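Local coordinates for PaaX domain-containing protein, C-domain protein (Mycobacterium tuberculosis, PDB 3KFW) that is of unknown function but is probably a transcriptional regulator related to the repressor PaaX, with winged-helix, Cas2-like and C-terminal regions, at residues A225-K228 with R229-A232. Residues are numbered along the deposited sequence; the frame is centred on the assembly and turned at random.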
loop_
_atom_site.group_PDB
_atom_site.type_symbol
_atom_site.label_atom_id
_atom_site.label_comp_id
_atom_site.label_asym_id
_atom_site.label_seq_id
_atom_site.Cartn_x
_atom_site.Cartn_y
_atom_site.Cartn_z
ATOM N N ALA A 225 46.519 -13.171 -3.644
ATOM C CA ALA A 225 47.396 -13.171 -4.838
ATOM C C ALA A 225 47.840 -11.764 -5.215
ATOM O O ALA A 225 48.986 -11.559 -5.643
ATOM C CB ALA A 225 46.718 -13.851 -6.038
HETATM N N MSE A 226 46.924 -10.811 -5.041
HETATM C CA MSE A 226 47.164 -9.384 -5.276
HETATM C C MSE A 226 48.260 -8.831 -4.346
HETATM O O MSE A 226 49.223 -8.210 -4.811
HETATM C CB MSE A 226 45.840 -8.607 -5.100
HETATM C CG MSE A 226 45.426 -7.645 -6.232
HETATM SE SE MSE A 226 45.649 -8.298 -8.095
HETATM C CE MSE A 226 47.198 -7.219 -8.515
ATOM N N ALA A 227 48.120 -9.084 -3.044
ATOM C CA ALA A 227 49.079 -8.635 -2.040
ATOM C C ALA A 227 50.424 -9.314 -2.186
ATOM O O ALA A 227 51.457 -8.694 -1.931
ATOM C CB ALA A 227 48.533 -8.829 -0.643
ATOM N N LYS A 228 50.412 -10.570 -2.619
ATOM C CA LYS A 228 51.662 -11.308 -2.834
ATOM C C LYS A 228 52.525 -10.761 -4.018
ATOM O O LYS A 228 53.755 -10.696 -3.923
ATOM C CB LYS A 228 51.362 -12.801 -2.980
ATOM C CG LYS A 228 52.596 -13.665 -3.134
ATOM C CD LYS A 228 52.195 -15.128 -3.304
ATOM C CE LYS A 228 53.386 -15.998 -3.749
ATOM N NZ LYS A 228 52.840 -17.352 -4.097
ATOM N N ARG A 229 51.868 -10.353 -5.110
ATOM C CA ARG A 229 52.518 -9.715 -6.268
ATOM C C ARG A 229 53.283 -8.455 -5.891
ATOM O O ARG A 229 54.299 -8.113 -6.508
ATOM C CB ARG A 229 51.473 -9.316 -7.302
ATOM C CG ARG A 229 50.963 -10.444 -8.148
ATOM C CD ARG A 229 49.944 -9.956 -9.151
ATOM N NE ARG A 229 50.546 -9.197 -10.253
ATOM C CZ ARG A 229 50.331 -7.897 -10.509
ATOM N NH1 ARG A 229 49.513 -7.168 -9.736
ATOM N NH2 ARG A 229 50.937 -7.318 -11.551
ATOM N N ARG A 230 52.768 -7.761 -4.881
ATOM C CA ARG A 230 53.290 -6.488 -4.437
ATOM C C ARG A 230 54.427 -6.658 -3.443
ATOM O O ARG A 230 55.155 -5.708 -3.182
ATOM C CB ARG A 230 52.154 -5.665 -3.840
ATOM C CG ARG A 230 52.509 -4.279 -3.464
ATOM C CD ARG A 230 51.468 -3.616 -2.604
ATOM N NE ARG A 230 51.105 -4.382 -1.422
ATOM C CZ ARG A 230 49.851 -4.694 -1.143
ATOM N NH1 ARG A 230 49.543 -5.403 -0.074
ATOM N NH2 ARG A 230 48.892 -4.288 -1.964
ATOM N N ASP A 231 54.601 -7.858 -2.897
ATOM C CA ASP A 231 55.796 -8.159 -2.095
ATOM C C ASP A 231 56.892 -8.682 -2.991
ATOM O O ASP A 231 58.066 -8.413 -2.758
ATOM C CB ASP A 231 55.506 -9.202 -1.019
ATOM C CG ASP A 231 54.242 -8.902 -0.242
ATOM O OD1 ASP A 231 53.875 -7.712 -0.116
ATOM O OD2 ASP A 231 53.596 -9.857 0.230
ATOM N N ALA A 232 56.507 -9.446 -4.010
ATOM C CA ALA A 232 57.439 -9.930 -5.032
ATOM C C ALA A 232 58.252 -8.775 -5.655
ATOM O O ALA A 232 59.510 -8.799 -5.668
ATOM C CB ALA A 232 56.687 -10.709 -6.099
#
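Arg-229 runs alongside Met-226, a selenomethionine, one turn apart on the C-terminal helix 212-234. Both side chains point the same way, toward Phe-33, which each of them touches. The Met-226 chain bends twice on its way out, and the placing of its end against the guanidinium is doubtful, whereas Arg-229 sets off beside its own backbone N (chi1 -78°), a course that brings its CG to within 3.4 Å of Ala-225 O.

Round the helix, the Arg-230 guanidinium folds back over Ala-227. There CA of Ala-227 lies over one face of the group, displaced toward its rim, and CB of Ala-227 is 3.6 Å from NH1 of Arg-230. Asp-231 brings no such cover: its OD1 stands 3.2 Å from Ala-227 O, a meeting of two acceptors.

Backbone bonding changes along the segment. Arg-229 N reaches Ala-225 O at 3.2 Å and Ala-232 N reaches Lys-228 O at 3.0 Å, both i+4 to i. Within these eight residues the bonds Ala-227 O receives, from Arg-230 N and Asp-231 N, are weak. Lys-228 O also accepts from Asp-231 N at 3.1 Å, an i+3 to i bond that gives this turn some 3-10 character.

The guanidinium groups reach across to the N-terminal winged-helix region. NH2 of Arg-229 makes a salt bridge to Asp-32 and a hydrogen bond to Leu-29 O, and NH2 of Arg-230 hydrogen-bonds to the carbonyl oxygens of Val-12 and Leu-14. The arginine stems thus run along helix carbonyls and Ala-227 packs on the Arg-230 guanidinium, while the charged ends tie the C-terminal helix to the probable DNA-binding part of the chain.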